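Local atomic coordinates of venom allergen-like (VAL) 4 protein (Schistosoma mansoni, PDB entry 4P27), a protein that binds lipids as a CAP-superfamily (SCP/TAPS) protein of the parasite, although it lacks the prototypical CAP motifs. Residues Q114-T119 / D147-A152; C25-Q30 / D90-Y95; K50-R55 / L135-Y140. All coordinates share one frame; numbering follows the deposited sequence.

In the fold
From the N terminus, the chain leaves helix 6-22 and enters the loop 25-30, which waits for helix 84-93 to bring up 90-95 and close interaction 2. Helix 43-54 has by then offered 50-55, whose partner, strand 133-141, arrives only later to complete interaction 3, so these two contacts cross. Interaction 1 opens at 114-119, after interaction 2 has closed, and shuts when the loop 147-152 returns; it crosses interaction 3 as well. Interactions 1 and 2 tie loops to the ends of helices 110-115 and 84-93, whereas interaction 3 seats a helix on the sheet. Trp91, Met115 and Tyr140 meet between the contacts and link all three.

Interaction 1: Q114-T119 / D147-A152; sequences QMVWNT and DRPYEA. With NAG (2-acetamido-2-deoxy-beta-D-glucopyranose), chain B.
Trp117 and Pro149 meet at roughly a right angle, just where helix 110-115 of the CAP alpha-beta-alpha sandwich gives way to loop and the chain beyond strand 133-141 comes back alongside. The pair illustrates how a glycosylated asparagine can be held by packing and a backbone bond as well as by water bridges near the sugar. The indole is reached mainly by backbone: Pro149 CA lies 3.4 Å from Trp117 CE3, while the carbonyl O of Asp147 sits in the ring plane at the edge, 3.4 Å from Trp117 CZ3. That carbonyl also accepts a bond from Lys113. Over one indole face, displaced toward the rim, come Pro149 O, Asn118 OD1 and a water.

On the neighbouring residue the side chains run differently. Val116 and Pro149 lie side by side and point the same way, with Val116 CG2 3.7 Å from Pro149 CB. The same methyl approaches the Tyr150 ring in its plane at the CE2 edge. A chi1 of 56° sets Tyr150 CG between its own backbone N and carbonyl carbon, and the ring's CD2/CE2 edge meets Val116; the hydroxyl is hydrogen-bonded to Pro31 O.

The backbone N of Asn118 donates to Pro149 O over 2.7 Å, nearly in line with the carbonyl, so the residue that carries the sugar is fixed from its main chain. Asn118 begins an Asn-Thr-Thr sequon, and its CB packs against Tyr150 CB. The sugar lies beside the 147-152 loop, Glu151 OE2 coming 3.6 Å from NAG C4, and it is hydrogen-bonded to Asn35 ND2. One water accepts from Asn118 ND2 at 2.9 Å and from Glu151 N at 3.1 Å. The covalent bond from Asn118 ND2 to NAG C1 measures 1.4 Å.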
loop_
_atom_site.group_PDB
_atom_site.type_symbol
_atom_site.label_atom_id
_atom_site.label_comp_id
_atom_site.label_asym_id
_atom_site.label_seq_id
_atom_site.Cartn_x
_atom_site.Cartn_y
_atom_site.Cartn_z
ATOM N N GLN A 114 -4.855 2.178 1.269
ATOM C CA GLN A 114 -3.557 2.777 1.365
ATOM C C GLN A 114 -2.844 2.741 -0.010
ATOM O O GLN A 114 -2.140 3.700 -0.345
ATOM C CB GLN A 114 -2.698 2.028 2.398
ATOM C CG GLN A 114 -1.292 2.605 2.485
ATOM C CD GLN A 114 -1.308 4.087 3.016
ATOM O OE1 GLN A 114 -1.332 4.299 4.224
ATOM N NE2 GLN A 114 -1.210 5.074 2.127
ATOM N N MET A 115 -3.001 1.635 -0.769
ATOM C CA MET A 115 -2.316 1.568 -2.096
ATOM C C MET A 115 -2.853 2.604 -3.061
ATOM O O MET A 115 -2.112 3.089 -3.859
ATOM C CB MET A 115 -2.483 0.183 -2.762
ATOM C CG MET A 115 -1.653 -0.929 -2.027
ATOM S SD MET A 115 -1.923 -2.532 -2.867
ATOM C CE MET A 115 -0.994 -2.269 -4.294
ATOM N N VAL A 116 -4.134 2.973 -2.980
ATOM C CA VAL A 116 -4.682 3.962 -3.916
ATOM C C VAL A 116 -4.892 5.350 -3.276
ATOM O O VAL A 116 -5.585 6.179 -3.821
ATOM C CB VAL A 116 -5.996 3.497 -4.595
ATOM C CG1 VAL A 116 -5.749 2.289 -5.536
ATOM C CG2 VAL A 116 -7.139 3.227 -3.587
ATOM N N TRP A 117 -4.159 5.607 -2.201
ATOM C CA TRP A 117 -4.349 6.812 -1.407
ATOM C C TRP A 117 -3.793 7.953 -2.177
ATOM O O TRP A 117 -2.594 7.978 -2.564
ATOM C CB TRP A 117 -3.719 6.691 0.007
ATOM C CG TRP A 117 -4.273 7.801 0.858
ATOM C CD1 TRP A 117 -3.676 9.022 1.142
ATOM C CD2 TRP A 117 -5.544 7.794 1.509
ATOM N NE1 TRP A 117 -4.551 9.803 1.942
ATOM C CE2 TRP A 117 -5.696 9.062 2.173
ATOM C CE3 TRP A 117 -6.595 6.845 1.582
ATOM C CZ2 TRP A 117 -6.861 9.397 2.913
ATOM C CZ3 TRP A 117 -7.739 7.179 2.362
ATOM C CH2 TRP A 117 -7.829 8.446 2.992
ATOM N N ASN A 118 -4.650 8.917 -2.468
ATOM C CA ASN A 118 -4.222 9.971 -3.430
ATOM C C ASN A 118 -3.112 10.923 -2.945
ATOM O O ASN A 118 -2.288 11.361 -3.763
ATOM C CB ASN A 118 -5.435 10.776 -3.926
ATOM C CG ASN A 118 -5.990 11.699 -2.847
ATOM O OD1 ASN A 118 -5.860 11.439 -1.615
ATOM N ND2 ASN A 118 -6.671 12.743 -3.289
ATOM N N THR A 119 -3.040 11.243 -1.642
ATOM C CA THR A 119 -1.954 12.190 -1.199
ATOM C C THR A 119 -0.632 11.496 -0.880
ATOM O O THR A 119 0.387 12.141 -0.670
ATOM C CB THR A 119 -2.304 12.936 0.101
ATOM O OG1 THR A 119 -2.801 12.017 1.060
ATOM C CG2 THR A 119 -3.483 14.019 -0.151
ATOM N N ASP A 147 -11.077 8.407 5.700
ATOM C CA ASP A 147 -11.781 8.884 4.439
ATOM C C ASP A 147 -11.633 8.018 3.220
ATOM O O ASP A 147 -10.967 6.914 3.264
ATOM C CB ASP A 147 -11.241 10.247 4.045
ATOM C CG ASP A 147 -11.445 11.266 5.184
ATOM O OD1 ASP A 147 -12.375 11.021 5.940
ATOM O OD2 ASP A 147 -10.681 12.220 5.386
ATOM N N ARG A 148 -12.250 8.531 2.139
ATOM C CA ARG A 148 -12.163 7.899 0.818
ATOM C C ARG A 148 -10.743 8.150 0.297
ATOM O O ARG A 148 -10.103 9.204 0.577
ATOM C CB ARG A 148 -13.269 8.451 -0.115
ATOM C CG ARG A 148 -14.688 7.996 0.290
ATOM C CD ARG A 148 -15.720 8.860 -0.465
ATOM N NE ARG A 148 -17.083 8.428 -0.115
ATOM C CZ ARG A 148 -17.704 8.955 0.952
ATOM N NH1 ARG A 148 -17.113 9.903 1.651
ATOM N NH2 ARG A 148 -18.870 8.569 1.301
ATOM N N PRO A 149 -10.226 7.223 -0.505
ATOM C CA PRO A 149 -8.804 7.382 -0.935
ATOM C C PRO A 149 -8.472 8.479 -1.923
ATOM O O PRO A 149 -7.293 8.883 -2.023
ATOM C CB PRO A 149 -8.471 6.015 -1.532
ATOM C CG PRO A 149 -9.822 5.422 -1.945
ATOM C CD PRO A 149 -10.815 5.932 -0.925
ATOM N N TYR A 150 -9.472 8.946 -2.676
ATOM C CA TYR A 150 -9.287 9.881 -3.784
ATOM C C TYR A 150 -10.624 10.559 -4.241
ATOM O O TYR A 150 -11.725 10.141 -3.867
ATOM C CB TYR A 150 -8.606 9.192 -4.991
ATOM C CG TYR A 150 -9.346 7.934 -5.507
ATOM C CD1 TYR A 150 -10.476 8.040 -6.313
ATOM C CD2 TYR A 150 -8.868 6.657 -5.181
ATOM C CE1 TYR A 150 -11.164 6.879 -6.756
ATOM C CE2 TYR A 150 -9.508 5.506 -5.636
ATOM C CZ TYR A 150 -10.661 5.625 -6.441
ATOM O OH TYR A 150 -11.332 4.462 -6.807
ATOM N N GLU A 151 -10.522 11.520 -5.142
ATOM C CA GLU A 151 -11.747 12.099 -5.742
ATOM C C GLU A 151 -12.091 11.303 -6.991
ATOM O O GLU A 151 -11.200 11.079 -7.820
ATOM C CB GLU A 151 -11.426 13.433 -6.272
ATOM C CG GLU A 151 -11.325 14.567 -5.300
ATOM C CD GLU A 151 -11.121 15.852 -6.115
ATOM O OE1 GLU A 151 -11.459 15.863 -7.327
ATOM O OE2 GLU A 151 -10.596 16.832 -5.562
ATOM N N ALA A 152 -13.353 10.933 -7.149
ATOM C CA ALA A 152 -13.797 10.227 -8.365
ATOM C C ALA A 152 -13.820 11.162 -9.616
ATOM O O ALA A 152 -13.849 12.385 -9.489
ATOM C CB ALA A 152 -15.186 9.652 -8.124
HETATM C C1 NAG B . -7.177 13.824 -2.618
HETATM C C2 NAG B . -7.024 15.217 -3.251
HETATM C C3 NAG B . -7.799 16.277 -2.532
HETATM C C4 NAG B . -9.216 15.800 -2.380
HETATM C C5 NAG B . -9.211 14.528 -1.561
HETATM C C6 NAG B . -10.635 14.147 -1.261
HETATM C C7 NAG B . -4.866 15.284 -4.230
HETATM C C8 NAG B . -3.450 15.694 -4.105
HETATM N N2 NAG B . -5.669 15.673 -3.284
HETATM O O3 NAG B . -7.738 17.484 -3.281
HETATM O O4 NAG B . -9.962 16.783 -1.730
HETATM O O5 NAG B . -8.514 13.524 -2.274
HETATM O O6 NAG B . -10.712 12.909 -0.597
HETATM O O7 NAG B . -5.211 14.613 -5.154
HETATM O O HOH W 1 -7.743 12.497 -6.004
HETATM O O HOH W 2 -8.314 11.062 0.155
#

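Interaction 2: C25-Q30 / D90-Y95; sequences CRIPGQ and DWLEEY
Tyr95 reaches across to Ile27, Pro28 and Gln30, and its side chain gives a compact example of how one aromatic residue can serve several neighbours along its length. A chi1 of 76° puts its CG between the backbone N and the carbonyl carbon, leaving the ring facing the loop. At the root, CB touches Ile27 CG2. The next atom is closer, with Tyr95 CG 3.5 Å from Ile27 CG2, and that methyl rides over the ring face in a CH-pi contact, 3.8 Å from the centroid of the Tyr95 ring and 20° off its normal. Further out, Tyr95 CE1 comes within 3.4 Å of the Pro28 carbonyl O.

The loop approached contains a type II beta turn from Ile27 to Gln30, with Gly29 at the positive-phi position; it belongs to the connection between helix 6-22 and strand 40-41 of the CAP domain and is tied nearby through the Cys25-Cys158 disulfide. At the tip, Tyr95 OH rests against the pyrrolidine ring, 3.4 Å from Pro28 CG and equally near CD.

At the ring's edge, near its plane, Gln30 brings NE2 to Tyr95 O at 2.8 Å, its chain bent at chi2; the bond is weak and far from straight, and the same amide also donates to Tyr98 O. A water at the edge of the ring donates to both Pro28 O and Tyr95 O.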
loop_
_atom_site.group_PDB
_atom_site.type_symbol
_atom_site.label_atom_id
_atom_site.label_comp_id
_atom_site.label_asym_id
_atom_site.label_seq_id
_atom_site.Cartn_x
_atom_site.Cartn_y
_atom_site.Cartn_z
ATOM N N CYS A 25 -10.126 3.157 -14.840
ATOM C CA CYS A 25 -11.287 2.262 -14.804
ATOM C C CYS A 25 -10.926 0.809 -14.826
ATOM O O CYS A 25 -11.731 -0.017 -15.226
ATOM C CB CYS A 25 -12.271 2.530 -15.955
ATOM S SG CYS A 25 -13.071 4.125 -15.878
ATOM N N ARG A 26 -9.727 0.479 -14.381
ATOM C CA ARG A 26 -9.244 -0.851 -14.571
ATOM C C ARG A 26 -9.265 -1.558 -13.242
ATOM O O ARG A 26 -8.856 -2.702 -13.173
ATOM C CB ARG A 26 -7.832 -0.873 -15.212
ATOM C CG ARG A 26 -7.783 -0.572 -16.736
ATOM C CD ARG A 26 -6.329 -0.730 -17.294
ATOM N NE ARG A 26 -5.783 0.505 -17.926
ATOM C CZ ARG A 26 -4.678 1.174 -17.551
ATOM N NH1 ARG A 26 -3.949 0.780 -16.515
ATOM N NH2 ARG A 26 -4.302 2.277 -18.201
ATOM N N ILE A 27 -9.774 -0.934 -12.181
ATOM C CA ILE A 27 -10.102 -1.753 -10.959
ATOM C C ILE A 27 -11.577 -2.029 -10.950
ATOM O O ILE A 27 -12.341 -1.057 -10.833
ATOM C CB ILE A 27 -9.807 -0.984 -9.635
ATOM C CG1 ILE A 27 -8.432 -0.291 -9.728
ATOM C CG2 ILE A 27 -10.024 -1.868 -8.402
ATOM C CD1 ILE A 27 -7.264 -1.211 -9.593
ATOM N N PRO A 28 -11.991 -3.310 -11.051
ATOM C CA PRO A 28 -13.420 -3.640 -11.238
ATOM C C PRO A 28 -14.295 -3.059 -10.117
ATOM O O PRO A 28 -13.984 -3.208 -8.920
ATOM C CB PRO A 28 -13.433 -5.199 -11.151
ATOM C CG PRO A 28 -12.109 -5.564 -11.833
ATOM C CD PRO A 28 -11.132 -4.509 -11.252
ATOM N N GLY A 29 -15.388 -2.426 -10.527
ATOM C CA GLY A 29 -16.452 -1.995 -9.598
ATOM C C GLY A 29 -15.986 -0.777 -8.799
ATOM O O GLY A 29 -16.617 -0.399 -7.847
ATOM N N GLN A 30 -14.866 -0.156 -9.147
ATOM C CA GLN A 30 -14.424 0.990 -8.295
ATOM C C GLN A 30 -14.476 2.210 -9.173
ATOM O O GLN A 30 -13.975 2.121 -10.257
ATOM C CB GLN A 30 -12.953 0.784 -7.786
ATOM C CG GLN A 30 -12.762 -0.277 -6.680
ATOM C CD GLN A 30 -13.660 -0.036 -5.476
ATOM O OE1 GLN A 30 -13.985 1.091 -5.140
ATOM N NE2 GLN A 30 -14.025 -1.112 -4.792
ATOM N N ASP A 90 -3.081 -10.102 -2.788
ATOM C CA ASP A 90 -3.938 -10.087 -1.629
ATOM C C ASP A 90 -4.323 -8.644 -1.156
ATOM O O ASP A 90 -5.501 -8.340 -0.847
ATOM C CB ASP A 90 -3.247 -10.820 -0.506
ATOM C CG ASP A 90 -4.066 -10.847 0.743
ATOM O OD1 ASP A 90 -5.190 -11.327 0.675
ATOM O OD2 ASP A 90 -3.614 -10.402 1.816
ATOM N N TRP A 91 -3.333 -7.761 -1.063
ATOM C CA TRP A 91 -3.644 -6.383 -0.676
ATOM C C TRP A 91 -4.605 -5.763 -1.702
ATOM O O TRP A 91 -5.620 -5.137 -1.347
ATOM C CB TRP A 91 -2.350 -5.539 -0.642
ATOM C CG TRP A 91 -1.435 -5.849 0.468
ATOM C CD1 TRP A 91 -1.640 -6.690 1.499
ATOM C CD2 TRP A 91 -0.117 -5.298 0.626
ATOM N NE1 TRP A 91 -0.487 -6.728 2.335
ATOM C CE2 TRP A 91 0.437 -5.844 1.787
ATOM C CE3 TRP A 91 0.639 -4.336 -0.115
ATOM C CZ2 TRP A 91 1.722 -5.506 2.221
ATOM C CZ3 TRP A 91 1.884 -4.043 0.322
ATOM C CH2 TRP A 91 2.430 -4.626 1.453
ATOM N N LEU A 92 -4.271 -5.875 -2.984
ATOM C CA LEU A 92 -5.111 -5.274 -4.037
ATOM C C LEU A 92 -6.602 -5.720 -3.993
ATOM O O LEU A 92 -7.528 -4.907 -4.083
ATOM C CB LEU A 92 -4.467 -5.579 -5.439
ATOM C CG LEU A 92 -5.404 -5.307 -6.648
ATOM C CD1 LEU A 92 -5.723 -3.823 -6.766
ATOM C CD2 LEU A 92 -4.756 -5.796 -7.958
ATOM N N GLU A 93 -6.833 -7.017 -3.844
ATOM C CA GLU A 93 -8.162 -7.567 -4.102
ATOM C C GLU A 93 -9.071 -7.286 -2.943
ATOM O O GLU A 93 -10.244 -7.602 -3.015
ATOM C CB GLU A 93 -8.110 -9.070 -4.273
ATOM C CG GLU A 93 -6.968 -9.451 -5.151
ATOM C CD GLU A 93 -7.419 -10.175 -6.347
ATOM O OE1 GLU A 93 -7.936 -9.521 -7.248
ATOM O OE2 GLU A 93 -7.256 -11.392 -6.345
ATOM N N GLU A 94 -8.545 -6.676 -1.897
ATOM C CA GLU A 94 -9.413 -6.078 -0.940
ATOM C C GLU A 94 -10.320 -5.049 -1.542
ATOM O O GLU A 94 -11.250 -4.628 -0.858
ATOM C CB GLU A 94 -8.614 -5.388 0.157
ATOM C CG GLU A 94 -7.796 -6.339 0.978
ATOM C CD GLU A 94 -7.122 -5.599 2.107
ATOM O OE1 GLU A 94 -7.235 -4.339 2.224
ATOM O OE2 GLU A 94 -6.462 -6.274 2.871
ATOM N N TYR A 95 -10.081 -4.620 -2.792
ATOM C CA TYR A 95 -11.048 -3.751 -3.440
ATOM C C TYR A 95 -12.461 -4.387 -3.550
ATOM O O TYR A 95 -13.443 -3.660 -3.667
ATOM C CB TYR A 95 -10.556 -3.307 -4.846
ATOM C CG TYR A 95 -10.668 -4.348 -5.945
ATOM C CD1 TYR A 95 -11.913 -4.698 -6.494
ATOM C CD2 TYR A 95 -9.518 -4.945 -6.473
ATOM C CE1 TYR A 95 -11.999 -5.617 -7.538
ATOM C CE2 TYR A 95 -9.591 -5.888 -7.474
ATOM C CZ TYR A 95 -10.829 -6.205 -8.019
ATOM O OH TYR A 95 -10.870 -7.125 -9.049
HETATM O O HOH W 3 -15.196 -3.253 -6.371
#

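Interaction 3: K50-R55 / L135-Y140; sequences KQQAKR and LIVCNY
The flat carboxamide of Gln52 lies broadside on Val137: the methyl CG1 sits almost straight over the amide face, 3.9 Å from Gln52 CD. At the amide's margins the polar atoms look elsewhere, NE2 to the side-chain oxygen of Gln76 and OE1 to a water. Gln52 reaches this position because its chain is fully stretched, with CG anti to the backbone N (chi1 -179°), and it crosses Val137 at about a right angle.

Val137 divides its two methyls between neighbours. While CG1 serves the amide, Val137 CG2 meets Ala53 CB at 3.8 Å. Ala53 CB also lies 3.5 Å from Leu135 O, where the CA atoms of the two residues come nearest, and Leu135 CD2 reaches back to Ala53 O at 3.8 Å.

This is a layer boundary of the CAP alpha-beta-alpha sandwich, a worked case of helix-on-sheet packing. The axes of helix 50-54 and strand 135-140 pass 7.7 Å apart and run nearly antiparallel, at 156°. Leu135 and Val137 point to this helix, whereas the alternating Ile136, Cys138 and Tyr140 serve the sheet's other side, toward helix 84-93; Cys138 is also disulfide-bonded to Cys125.

Farther along the strand the link becomes polar. A water donates to Gln52 OE1 at 2.9 Å and accepts from Asn139 ND2 at 3.1 Å, and Asn139 OD1 takes a hydrogen bond from the NE2 of Gln76.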
loop_
_atom_site.group_PDB
_atom_site.type_symbol
_atom_site.label_atom_id
_atom_site.label_comp_id
_atom_site.label_asym_id
_atom_site.label_seq_id
_atom_site.Cartn_x
_atom_site.Cartn_y
_atom_site.Cartn_z
ATOM N N LYS A 50 12.458 -2.500 6.463
ATOM C CA LYS A 50 13.347 -3.690 6.505
ATOM C C LYS A 50 13.796 -4.073 7.930
ATOM O O LYS A 50 13.746 -5.233 8.297
ATOM C CB LYS A 50 14.605 -3.404 5.657
ATOM C CG LYS A 50 15.346 -4.677 5.304
ATOM C CD LYS A 50 15.319 -4.893 3.798
ATOM C CE LYS A 50 16.420 -4.123 3.034
ATOM N NZ LYS A 50 17.705 -4.874 3.016
ATOM N N GLN A 51 14.204 -3.085 8.755
ATOM C CA GLN A 51 14.481 -3.361 10.158
ATOM C C GLN A 51 13.270 -4.010 10.828
ATOM O O GLN A 51 13.442 -4.932 11.615
ATOM C CB GLN A 51 14.860 -2.055 10.933
ATOM C CG GLN A 51 16.196 -1.455 10.436
ATOM C CD GLN A 51 16.373 -0.013 10.898
ATOM O OE1 GLN A 51 16.334 0.940 10.103
ATOM N NE2 GLN A 51 16.534 0.155 12.196
ATOM N N GLN A 52 12.055 -3.509 10.540
ATOM C CA GLN A 52 10.835 -4.089 11.097
ATOM C C GLN A 52 10.708 -5.516 10.530
ATOM O O GLN A 52 10.482 -6.450 11.281
ATOM C CB GLN A 52 9.613 -3.344 10.644
ATOM C CG GLN A 52 8.312 -3.899 11.226
ATOM C CD GLN A 52 7.156 -2.909 11.087
ATOM O OE1 GLN A 52 7.383 -1.711 10.982
ATOM N NE2 GLN A 52 5.917 -3.410 11.135
ATOM N N ALA A 53 10.816 -5.695 9.222
ATOM C CA ALA A 53 10.506 -7.016 8.711
ATOM C C ALA A 53 11.544 -8.081 9.230
ATOM O O ALA A 53 11.195 -9.268 9.364
ATOM C CB ALA A 53 10.534 -7.038 7.199
ATOM N N LYS A 54 12.791 -7.647 9.505
ATOM C CA LYS A 54 13.828 -8.594 10.004
ATOM C C LYS A 54 13.486 -9.183 11.379
ATOM O O LYS A 54 13.998 -10.241 11.688
ATOM C CB LYS A 54 15.239 -7.954 10.151
ATOM C CG LYS A 54 15.997 -7.692 8.864
ATOM C CD LYS A 54 17.328 -7.019 9.198
ATOM C CE LYS A 54 17.933 -6.370 7.969
ATOM N NZ LYS A 54 19.421 -6.338 8.029
ATOM N N ARG A 55 12.634 -8.524 12.197
ATOM C CA ARG A 55 12.150 -9.145 13.414
ATOM C C ARG A 55 11.276 -10.329 13.205
ATOM O O ARG A 55 11.043 -11.138 14.147
ATOM C CB ARG A 55 11.448 -8.130 14.354
ATOM C CG ARG A 55 12.277 -6.898 14.511
ATOM C CD ARG A 55 11.677 -5.962 15.576
ATOM N NE ARG A 55 12.310 -4.693 15.304
ATOM C CZ ARG A 55 11.673 -3.575 14.955
ATOM N NH1 ARG A 55 10.329 -3.523 14.894
ATOM N NH2 ARG A 55 12.400 -2.505 14.683
ATOM N N LEU A 135 7.755 -12.011 5.841
ATOM C CA LEU A 135 7.150 -10.818 6.398
ATOM C C LEU A 135 7.487 -9.637 5.441
ATOM O O LEU A 135 8.645 -9.306 5.260
ATOM C CB LEU A 135 7.713 -10.577 7.783
ATOM C CG LEU A 135 7.047 -9.349 8.482
ATOM C CD1 LEU A 135 5.517 -9.401 8.469
ATOM C CD2 LEU A 135 7.469 -9.397 9.909
ATOM N N ILE A 136 6.473 -9.111 4.753
ATOM C CA ILE A 136 6.609 -7.894 3.925
ATOM C C ILE A 136 5.976 -6.648 4.622
ATOM O O ILE A 136 4.834 -6.747 5.128
ATOM C CB ILE A 136 5.894 -8.129 2.626
ATOM C CG1 ILE A 136 6.453 -9.418 1.988
ATOM C CG2 ILE A 136 6.005 -6.892 1.714
ATOM C CD1 ILE A 136 5.458 -10.043 1.039
ATOM N N VAL A 137 6.764 -5.557 4.734
ATOM C CA VAL A 137 6.373 -4.296 5.369
ATOM C C VAL A 137 6.497 -3.261 4.259
ATOM O O VAL A 137 7.578 -3.162 3.698
ATOM C CB VAL A 137 7.309 -3.923 6.506
ATOM C CG1 VAL A 137 6.918 -2.586 7.190
ATOM C CG2 VAL A 137 7.344 -5.082 7.534
ATOM N N CYS A 138 5.396 -2.560 3.904
ATOM C CA CYS A 138 5.470 -1.302 3.088
ATOM C C CYS A 138 5.083 -0.159 3.958
ATOM O O CYS A 138 4.063 -0.265 4.680
ATOM C CB CYS A 138 4.531 -1.315 1.886
ATOM S SG CYS A 138 5.158 -2.329 0.521
ATOM N N ASN A 139 5.936 0.867 3.933
ATOM C CA ASN A 139 5.688 2.157 4.577
ATOM C C ASN A 139 5.352 3.167 3.529
ATOM O O ASN A 139 5.899 3.132 2.410
ATOM C CB ASN A 139 6.842 2.669 5.423
ATOM C CG ASN A 139 7.064 1.820 6.636
ATOM O OD1 ASN A 139 6.102 1.362 7.219
ATOM N ND2 ASN A 139 8.360 1.563 7.013
ATOM N N TYR A 140 4.410 4.049 3.886
ATOM C CA TYR A 140 3.873 5.042 2.962
ATOM C C TYR A 140 3.865 6.433 3.730
ATOM O O TYR A 140 3.567 6.483 4.898
ATOM C CB TYR A 140 2.441 4.721 2.620
ATOM C CG TYR A 140 2.237 3.340 2.028
ATOM C CD1 TYR A 140 2.061 2.202 2.871
ATOM C CD2 TYR A 140 2.243 3.144 0.604
ATOM C CE1 TYR A 140 1.865 0.920 2.332
ATOM C CE2 TYR A 140 2.027 1.838 0.060
ATOM C CZ TYR A 140 1.888 0.750 0.934
ATOM O OH TYR A 140 1.688 -0.517 0.440
HETATM O O HOH W 4 8.717 0.587 9.892
#